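Local structure of ABC transporter periplasmic-binding protein YTFQ (Escherichia coli, 2VK2) at residues K114-W119 and A243-T248; I144-G149 and M194-N199. The protein binds both alpha- and beta-galactofuranose in the periplasm as the solute-binding component of the ABC transporter for this sugar. All coordinates share one frame; numbering follows the deposited sequence.

Interaction 1 of 2, residues K114-W119 and A243-T248. With GZL (beta-D-galactofuranose), chain B.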
ATOM      1  N   LYS A 114      -6.358  -8.023  -8.277  1.00  8.36           N
ATOM      2  CA  LYS A 114      -6.694  -8.833  -9.444  1.00  9.46           C
ATOM      3  C   LYS A 114      -5.467  -9.508 -10.050  1.00  9.00           C
ATOM      4  O   LYS A 114      -5.533 -10.662 -10.461  1.00  9.00           O
ATOM      5  CB  LYS A 114      -7.369  -7.961 -10.501  1.00  9.60           C
ATOM      6  CG  LYS A 114      -7.795  -8.682 -11.761  1.00 11.57           C
ATOM      7  CD  LYS A 114      -8.424  -7.705 -12.734  1.00 12.19           C
ATOM      8  CE  LYS A 114      -8.979  -8.399 -13.957  1.00 14.75           C
ATOM      9  NZ  LYS A 114      -7.918  -9.081 -14.740  1.00 15.85           N
ATOM     10  N   LEU A 115      -4.356  -8.782 -10.120  1.00  8.63           N
ATOM     11  CA  LEU A 115      -3.126  -9.346 -10.677  1.00  8.57           C
ATOM     12  C   LEU A 115      -2.664 -10.569  -9.885  1.00  8.44           C
ATOM     13  O   LEU A 115      -2.257 -11.574 -10.471  1.00  8.52           O
ATOM     14  CB  LEU A 115      -2.018  -8.292 -10.727  1.00  8.72           C
ATOM     15  CG  LEU A 115      -2.202  -7.188 -11.772  1.00  9.07           C
ATOM     16  CD1 LEU A 115      -1.166  -6.094 -11.572  1.00  9.61           C
ATOM     17  CD2 LEU A 115      -2.131  -7.750 -13.189  1.00 10.04           C
ATOM     18  N   ILE A 116      -2.736 -10.491  -8.559  1.00  8.16           N
ATOM     19  CA  ILE A 116      -2.370 -11.629  -7.710  1.00  8.25           C
ATOM     20  C   ILE A 116      -3.385 -12.768  -7.847  1.00  8.37           C
ATOM     21  O   ILE A 116      -2.999 -13.937  -7.940  1.00  8.50           O
ATOM     22  CB  ILE A 116      -2.234 -11.216  -6.224  1.00  8.08           C
ATOM     23  CG1 ILE A 116      -1.058 -10.248  -6.030  1.00  8.06           C
ATOM     24  CG2 ILE A 116      -2.067 -12.445  -5.331  1.00  8.39           C
ATOM     25  CD1 ILE A 116       0.314 -10.851  -6.345  1.00  8.47           C
ATOM     26  N   GLY A 117      -4.672 -12.430  -7.868  1.00  8.33           N
ATOM     27  CA  GLY A 117      -5.723 -13.430  -8.032  1.00  8.40           C
ATOM     28  C   GLY A 117      -5.634 -14.176  -9.351  1.00  8.62           C
ATOM     29  O   GLY A 117      -5.730 -15.406  -9.383  1.00  8.66           O
ATOM     30  N   ASP A 118      -5.439 -13.435 -10.440  1.00  8.95           N
ATOM     31  CA  ASP A 118      -5.286 -14.029 -11.771  1.00  9.46           C
ATOM     32  C   ASP A 118      -4.072 -14.960 -11.803  1.00  9.38           C
ATOM     33  O   ASP A 118      -4.133 -16.061 -12.360  1.00  9.53           O
ATOM     34  CB  ASP A 118      -5.110 -12.948 -12.848  1.00  9.93           C
ATOM     35  CG  ASP A 118      -6.384 -12.166 -13.129  1.00 11.38           C
ATOM     36  OD1 ASP A 118      -7.474 -12.571 -12.675  1.00 12.33           O
ATOM     37  OD2 ASP A 118      -6.282 -11.134 -13.827  1.00 13.39           O
ATOM     38  N   TRP A 119      -2.974 -14.513 -11.202  1.00  9.16           N
ATOM     39  CA  TRP A 119      -1.770 -15.330 -11.114  1.00  9.29           C
ATOM     40  C   TRP A 119      -2.065 -16.643 -10.387  1.00  8.98           C
ATOM     41  O   TRP A 119      -1.674 -17.716 -10.851  1.00  9.01           O
ATOM     42  CB  TRP A 119      -0.632 -14.575 -10.415  1.00  9.66           C
ATOM     43  CG  TRP A 119       0.464 -15.502 -10.015  1.00  9.99           C
ATOM     44  CD1 TRP A 119       1.459 -15.982 -10.811  1.00 10.49           C
ATOM     45  CD2 TRP A 119       0.641 -16.113  -8.734  1.00  9.97           C
ATOM     46  NE1 TRP A 119       2.256 -16.844 -10.099  1.00 10.35           N
ATOM     47  CE2 TRP A 119       1.777 -16.941  -8.821  1.00  9.99           C
ATOM     48  CE3 TRP A 119      -0.045 -16.033  -7.517  1.00 10.24           C
ATOM     49  CZ2 TRP A 119       2.241 -17.685  -7.737  1.00 10.44           C
ATOM     50  CZ3 TRP A 119       0.418 -16.770  -6.442  1.00 10.45           C
ATOM     51  CH2 TRP A 119       1.552 -17.585  -6.559  1.00 10.45           C
ATOM     52  N   ALA A 243       4.950 -14.375  -5.746  1.00  8.70           N
ATOM     53  CA  ALA A 243       4.390 -13.326  -6.597  1.00  8.46           C
ATOM     54  C   ALA A 243       4.237 -12.016  -5.839  1.00  8.48           C
ATOM     55  O   ALA A 243       3.775 -12.005  -4.700  1.00  8.30           O
ATOM     56  CB  ALA A 243       3.041 -13.777  -7.151  1.00  8.52           C
ATOM     57  N   SER A 244       4.633 -10.917  -6.473  1.00  8.29           N
ATOM     58  CA  SER A 244       4.418  -9.591  -5.900  1.00  8.64           C
ATOM     59  C   SER A 244       4.144  -8.554  -6.976  1.00  8.97           C
ATOM     60  O   SER A 244       4.760  -8.569  -8.038  1.00 10.27           O
ATOM     61  CB  SER A 244       5.623  -9.153  -5.067  1.00  8.58           C
ATOM     62  OG  SER A 244       5.413  -7.857  -4.513  1.00  8.88           O
ATOM     63  N   VAL A 245       3.237  -7.631  -6.676  1.00  8.85           N
ATOM     64  CA  VAL A 245       2.919  -6.531  -7.573  1.00  8.70           C
ATOM     65  C   VAL A 245       3.674  -5.284  -7.127  1.00  8.87           C
ATOM     66  O   VAL A 245       3.566  -4.865  -5.976  1.00  8.80           O
ATOM     67  CB  VAL A 245       1.404  -6.245  -7.584  1.00  8.69           C
ATOM     68  CG1 VAL A 245       1.097  -5.032  -8.446  1.00  8.77           C
ATOM     69  CG2 VAL A 245       0.643  -7.463  -8.090  1.00  9.22           C
ATOM     70  N   GLU A 246       4.430  -4.690  -8.044  1.00  9.12           N
ATOM     71  CA  GLU A 246       5.191  -3.483  -7.746  1.00 10.07           C
ATOM     72  C   GLU A 246       4.282  -2.273  -7.557  1.00  9.29           C
ATOM     73  O   GLU A 246       3.355  -2.059  -8.336  1.00  9.11           O
ATOM     74  CB  GLU A 246       6.174  -3.190  -8.877  1.00 10.36           C
ATOM     75  CG  GLU A 246       7.062  -1.986  -8.631  1.00 12.25           C
ATOM     76  CD  GLU A 246       7.804  -1.551  -9.876  1.00 13.20           C
ATOM     77  OE1 GLU A 246       8.999  -1.881  -9.996  1.00 16.95           O
ATOM     78  OE2 GLU A 246       7.194  -0.879 -10.735  1.00 17.20           O
ATOM     79  N   LEU A 247       4.586  -1.482  -6.531  1.00  8.92           N
ATOM     80  CA  LEU A 247       3.943  -0.198  -6.279  1.00  8.77           C
ATOM     81  C   LEU A 247       5.039   0.851  -6.174  1.00  8.84           C
ATOM     82  O   LEU A 247       5.917   0.741  -5.321  1.00  8.54           O
ATOM     83  CB  LEU A 247       3.164  -0.252  -4.968  1.00  8.70           C
ATOM     84  CG  LEU A 247       2.528   1.058  -4.489  1.00  8.74           C
ATOM     85  CD1 LEU A 247       1.404   1.481  -5.422  1.00  9.53           C
ATOM     86  CD2 LEU A 247       2.026   0.900  -3.072  1.00  9.14           C
ATOM     87  N   THR A 248       5.003   1.870  -7.027  1.00  9.21           N
ATOM     88  CA  THR A 248       6.037   2.902  -6.967  1.00  9.62           C
ATOM     89  C   THR A 248       6.002   3.625  -5.621  1.00  9.50           C
ATOM     90  O   THR A 248       4.934   4.009  -5.155  1.00  9.48           O
ATOM     91  CB  THR A 248       5.930   3.935  -8.105  1.00  9.92           C
ATOM     92  OG1 THR A 248       7.008   4.870  -7.986  1.00 10.60           O
ATOM     93  CG2 THR A 248       4.604   4.685  -8.063  1.00 10.71           C
TER
HETATM   94  C6  GZL B1298      -0.236   1.693  -0.629  0.50  7.98           C
HETATM   95  C5  GZL B1298      -0.499   1.755   0.692  0.50  7.34           C
HETATM   96  C4  GZL B1298      -0.043   0.711   1.695  0.50  6.57           C
HETATM   97  C3  GZL B1298       1.023  -0.293   1.353  0.50  7.04           C
HETATM   98  C2  GZL B1298       1.902  -0.379   2.342  0.50  6.32           C
HETATM   99  O6  GZL B1298      -0.680   2.630  -1.473  0.50  8.31           O
HETATM  100  O5  GZL B1298      -1.280   2.737   1.156  0.50  5.34           O
HETATM  101  O4  GZL B1298       0.476   1.348   2.870  0.50  6.19           O
HETATM  102  O3  GZL B1298       0.997  -1.030   0.248  0.50  6.48           O
HETATM  103  C1  GZL B1298       1.605   0.635   3.387  0.50  6.17           C
HETATM  104  O2  GZL B1298       2.949  -1.199   2.455  0.50  4.73           O
HETATM  105  O1  GZL B1298       1.271   0.030   4.632  0.50  6.43           O
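The methyl group of A243 sits squarely over the six-membered ring of W119, its CB 3.7 Å from the W119 ring centroid and 10° off the ring normal. This CH-pi contact ends a row of apolar contacts through which helix 114-119 lies on strand 243-246, nearly antiparallel to it, with no hydrogen bond between them. I116 is the worked example of how such a helix residue reaches a strand. Its CB does not point at the strand, but CG1, anti to the carbonyl carbon (chi1 -66°), turns that way and approaches V245 CG2 at 3.9 Å. The tip, I116 CD1, then drops between two strand residues, 3.8 Å from V245 CG2 and 4.1 Å from A243 CB. L115 grips the same valine from another side: L115 CB lies 3.8 Å from V245 CG2, and L115 CD1 reaches the second branch, V245 CG1, at 4.0 Å. The two side chains cross at about a right angle. With an alanine at W119, the A243 methyl would probably lose its aromatic cover, and a gap is likely beside L279, which the indole also touches. Two residues on from V245, L247 brings CD2 within 3.4 Å of C6 of the sugar. S244, whose CB points away from the helix, has its OG hydrogen-bonded to D200. The arrangement is that of an alpha/beta lobe of a periplasmic binding protein, in which a helix covers one face of the central sheet and a strand leads into the ligand cleft.

Interaction 2 of 2, residues I144-G149 and M194-N199. With GZL (beta-D-galactofuranose), chain B.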
ATOM      1  N   ILE A 144      -9.511  -2.373   1.421  1.00  8.39           N
ATOM      2  CA  ILE A 144     -10.828  -2.651   0.857  1.00  8.60           C
ATOM      3  C   ILE A 144     -10.705  -3.046  -0.616  1.00  8.20           C
ATOM      4  O   ILE A 144     -11.294  -4.037  -1.055  1.00  8.11           O
ATOM      5  CB  ILE A 144     -11.753  -1.421   1.009  1.00  8.86           C
ATOM      6  CG1 ILE A 144     -12.069  -1.174   2.489  1.00  9.09           C
ATOM      7  CG2 ILE A 144     -13.039  -1.613   0.219  1.00  9.29           C
ATOM      8  CD1 ILE A 144     -12.616   0.215   2.777  1.00  9.56           C
ATOM      9  N   ASP A 145      -9.918  -2.282  -1.370  1.00  7.89           N
ATOM     10  CA  ASP A 145      -9.784  -2.494  -2.807  1.00  7.96           C
ATOM     11  C   ASP A 145      -8.971  -3.739  -3.154  1.00  7.65           C
ATOM     12  O   ASP A 145      -9.327  -4.472  -4.073  1.00  7.33           O
ATOM     13  CB  ASP A 145      -9.175  -1.260  -3.481  1.00  8.25           C
ATOM     14  CG  ASP A 145     -10.124  -0.072  -3.507  1.00  9.61           C
ATOM     15  OD1 ASP A 145     -11.320  -0.232  -3.174  1.00 10.66           O
ATOM     16  OD2 ASP A 145      -9.658   1.024  -3.876  1.00 11.09           O
ATOM     17  N   ARG A 146      -7.885  -3.984  -2.424  1.00  7.42           N
ATOM     18  CA  ARG A 146      -7.078  -5.185  -2.654  1.00  7.43           C
ATOM     19  C   ARG A 146      -7.844  -6.455  -2.301  1.00  7.65           C
ATOM     20  O   ARG A 146      -7.683  -7.478  -2.959  1.00  7.28           O
ATOM     21  CB  ARG A 146      -5.758  -5.115  -1.888  1.00  7.44           C
ATOM     22  CG  ARG A 146      -4.788  -4.161  -2.531  1.00  7.48           C
ATOM     23  CD  ARG A 146      -3.609  -3.857  -1.655  1.00  7.72           C
ATOM     24  NE  ARG A 146      -2.737  -2.895  -2.317  1.00  7.75           N
ATOM     25  CZ  ARG A 146      -1.739  -2.258  -1.718  1.00  7.68           C
ATOM     26  NH1 ARG A 146      -1.481  -2.477  -0.436  1.00  8.35           N
ATOM     27  NH2 ARG A 146      -1.009  -1.387  -2.404  1.00  8.24           N
ATOM     28  N   LYS A 147      -8.683  -6.389  -1.271  1.00  8.06           N
ATOM     29  CA  LYS A 147      -9.564  -7.505  -0.945  1.00  8.99           C
ATOM     30  C   LYS A 147     -10.533  -7.770  -2.098  1.00  8.97           C
ATOM     31  O   LYS A 147     -10.688  -8.912  -2.532  1.00  8.72           O
ATOM     32  CB  LYS A 147     -10.332  -7.226   0.349  1.00  9.19           C
ATOM     33  CG  LYS A 147     -11.289  -8.337   0.743  1.00  9.97           C
ATOM     34  CD  LYS A 147     -11.710  -8.233   2.200  1.00 11.01           C
ATOM     35  CE  LYS A 147     -12.578  -9.409   2.615  1.00 12.23           C
ATOM     36  NZ  LYS A 147     -11.939 -10.726   2.323  1.00 14.01           N
ATOM     37  N   LYS A 148     -11.166  -6.712  -2.601  1.00  9.20           N
ATOM     38  CA  LYS A 148     -12.143  -6.837  -3.689  1.00  9.56           C
ATOM     39  C   LYS A 148     -11.510  -7.381  -4.969  1.00  8.99           C
ATOM     40  O   LYS A 148     -12.075  -8.258  -5.615  1.00  8.82           O
ATOM     41  CB  LYS A 148     -12.819  -5.489  -3.984  1.00  9.96           C
ATOM     42  CG  LYS A 148     -13.842  -5.550  -5.123  1.00 10.37           C
ATOM     43  CD  LYS A 148     -14.381  -4.176  -5.495  1.00 11.62           C
ATOM     44  CE  LYS A 148     -15.252  -4.228  -6.744  1.00 13.30           C
ATOM     45  NZ  LYS A 148     -15.480  -2.873  -7.324  1.00 15.59           N
ATOM     46  N   GLY A 149     -10.355  -6.843  -5.348  1.00  8.59           N
ATOM     47  CA  GLY A 149      -9.699  -7.254  -6.588  1.00  8.25           C
ATOM     48  C   GLY A 149      -9.354  -8.732  -6.620  1.00  8.10           C
ATOM     49  O   GLY A 149      -9.603  -9.422  -7.608  1.00  8.19           O
ATOM     50  N   MET A 194      -2.099 -21.212   0.197  1.00  9.47           N
ATOM     51  CA  MET A 194      -1.544 -19.923  -0.189  1.00  9.09           C
ATOM     52  C   MET A 194      -1.919 -18.840   0.815  1.00  8.64           C
ATOM     53  O   MET A 194      -3.025 -18.844   1.363  1.00  8.57           O
ATOM     54  CB  MET A 194      -2.056 -19.562  -1.587  1.00  9.20           C
ATOM     55  CG  MET A 194      -1.548 -18.247  -2.153  1.00  9.21           C
ATOM     56  SD  MET A 194      -2.762 -16.922  -2.017  1.00  9.00           S
ATOM     57  CE  MET A 194      -1.946 -15.642  -2.972  1.00  9.03           C
ATOM     58  N   VAL A 195      -0.984 -17.928   1.064  1.00  8.02           N
ATOM     59  CA  VAL A 195      -1.270 -16.717   1.824  1.00  7.98           C
ATOM     60  C   VAL A 195      -1.258 -15.525   0.876  1.00  7.72           C
ATOM     61  O   VAL A 195      -0.308 -15.331   0.114  1.00  7.65           O
ATOM     62  CB  VAL A 195      -0.292 -16.494   3.014  1.00  7.96           C
ATOM     63  CG1 VAL A 195       1.170 -16.548   2.567  1.00  8.66           C
ATOM     64  CG2 VAL A 195      -0.596 -15.170   3.719  1.00  8.18           C
ATOM     65  N   TYR A 196      -2.350 -14.763   0.915  1.00  7.56           N
ATOM     66  CA  TYR A 196      -2.496 -13.520   0.173  1.00  7.52           C
ATOM     67  C   TYR A 196      -2.379 -12.396   1.182  1.00  7.42           C
ATOM     68  O   TYR A 196      -3.214 -12.281   2.079  1.00  7.86           O
ATOM     69  CB  TYR A 196      -3.860 -13.461  -0.526  1.00  7.55           C
ATOM     70  CG  TYR A 196      -4.192 -12.110  -1.133  1.00  7.51           C
ATOM     71  CD1 TYR A 196      -3.270 -11.437  -1.931  1.00  7.83           C
ATOM     72  CD2 TYR A 196      -5.431 -11.508  -0.915  1.00  7.37           C
ATOM     73  CE1 TYR A 196      -3.564 -10.202  -2.485  1.00  7.43           C
ATOM     74  CE2 TYR A 196      -5.735 -10.270  -1.471  1.00  7.54           C
ATOM     75  CZ  TYR A 196      -4.797  -9.626  -2.258  1.00  7.28           C
ATOM     76  OH  TYR A 196      -5.069  -8.401  -2.826  1.00  7.60           O
ATOM     77  N   ALA A 197      -1.342 -11.577   1.053  1.00  7.37           N
ATOM     78  CA  ALA A 197      -1.153 -10.454   1.962  1.00  7.71           C
ATOM     79  C   ALA A 197      -1.287  -9.154   1.191  1.00  7.56           C
ATOM     80  O   ALA A 197      -0.730  -9.001   0.105  1.00  7.62           O
ATOM     81  CB  ALA A 197       0.198 -10.538   2.638  1.00  7.83           C
ATOM     82  N   HIS A 198      -2.022  -8.204   1.761  1.00  7.38           N
ATOM     83  CA  HIS A 198      -2.242  -6.917   1.102  1.00  7.42           C
ATOM     84  C   HIS A 198      -0.971  -6.084   0.966  1.00  7.46           C
ATOM     85  O   HIS A 198      -0.934  -5.166   0.158  1.00  7.90           O
ATOM     86  CB  HIS A 198      -3.321  -6.119   1.823  1.00  7.36           C
ATOM     87  CG  HIS A 198      -4.685  -6.714   1.700  1.00  7.12           C
ATOM     88  ND1 HIS A 198      -5.809  -6.073   2.168  1.00  7.45           N
ATOM     89  CD2 HIS A 198      -5.110  -7.876   1.149  1.00  7.44           C
ATOM     90  CE1 HIS A 198      -6.868  -6.826   1.930  1.00  7.79           C
ATOM     91  NE2 HIS A 198      -6.474  -7.921   1.307  1.00  7.77           N
ATOM     92  N   ASN A 199       0.065  -6.400   1.741  1.00  7.48           N
ATOM     93  CA  ASN A 199       1.400  -5.901   1.432  1.00  7.47           C
ATOM     94  C   ASN A 199       2.476  -6.958   1.636  1.00  7.79           C
ATOM     95  O   ASN A 199       2.259  -7.959   2.320  1.00  7.52           O
ATOM     96  CB  ASN A 199       1.726  -4.572   2.153  1.00  7.42           C
ATOM     97  CG  ASN A 199       2.099  -4.733   3.625  1.00  7.29           C
ATOM     98  OD1 ASN A 199       1.881  -5.767   4.242  1.00  8.33           O
ATOM     99  ND2 ASN A 199       2.638  -3.663   4.202  1.00  7.09           N
TER
HETATM  100  C6  GZL B1298      -0.236   1.693  -0.629  0.50  7.98           C
HETATM  101  C5  GZL B1298      -0.499   1.755   0.692  0.50  7.34           C
HETATM  102  C4  GZL B1298      -0.043   0.711   1.695  0.50  6.57           C
HETATM  103  C3  GZL B1298       1.023  -0.293   1.353  0.50  7.04           C
HETATM  104  C2  GZL B1298       1.902  -0.379   2.342  0.50  6.32           C
HETATM  105  O6  GZL B1298      -0.680   2.630  -1.473  0.50  8.31           O
HETATM  106  O5  GZL B1298      -1.280   2.737   1.156  0.50  5.34           O
HETATM  107  O4  GZL B1298       0.476   1.348   2.870  0.50  6.19           O
HETATM  108  O3  GZL B1298       0.997  -1.030   0.248  0.50  6.48           O
HETATM  109  C1  GZL B1298       1.605   0.635   3.387  0.50  6.17           C
HETATM  110  O2  GZL B1298       2.949  -1.199   2.455  0.50  4.73           O
HETATM  111  O1  GZL B1298       1.271   0.030   4.632  0.50  6.43           O
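R146 and H198 meet at the edge of the galactofuranose pocket, where a helix and the turn after a strand each supply a ligand-binding residue. The arginine slides past the histidine in the opposite direction, R146 CB standing 4.0 Å from the H198 ring centroid, almost on the ring normal, a CH-pi contact. From there CG lies anti to the carbonyl carbon (chi1 -75°), and the chain runs extended to NE, carrying the guanidinium past the imidazole to the sugar. The planes of guanidinium and ring are nearly perpendicular. R146 NH1 donates to O3 of the sugar at 2.9 Å with an angle of 160°, and NH2 adds a weak second bond to that oxygen, which lies at the guanidinium edge. A salt bridge from NE to E112 probably fixes the rotation of the group. N199 reaches the neighbouring hydroxyl, its ND2 3.0 Å from sugar O2 along an almost straight bond (174°). ND2 also donates to the backbone O of F170, which helps hold the amide in place, and OD1 caps the N of M202 at the start of helix 200-212. Deeper in, Y196 OH donates to the backbone O of R146 at 2.8 Å, approaching from well above the carbonyl plane, while that oxygen lies at the edge of the tyrosine ring. K147 CB touches H198 CE1 at 3.8 Å, and E133 ties the two together, pairing with K147 NZ and accepting from H198 NE2. Strand 194-197 runs between strands 129-135 and 222-225; Y196 faces helices 141-153 and 109-124, stacking on F150, whereas V195 and A197 pack against helix 200-212.

In the fold
Interactions 1 and 2 lie in the same lobe, their centres about 9 Å apart, and both rest on the mixed sheet that contains strands 194-197 and 243-246, with 222-225 between them. Along the chain the order is 114-119, 144-149, 194-199, 243-248, so interaction 2 falls wholly within the interval that interaction 1 spans. Helices 109-124 and 141-153 are neighbours, and the contacts join where I116 CG2 meets Y196 CD1 at 3.7 Å. Nearer the sugar, L247 CD2 packs 3.9 Å from R146 NH2. The two contacts thus adjoin on one side of the pocket and supply L247, R146 and N199 to a ligand also hydrogen-bonded to E13, S14, D90 and R91.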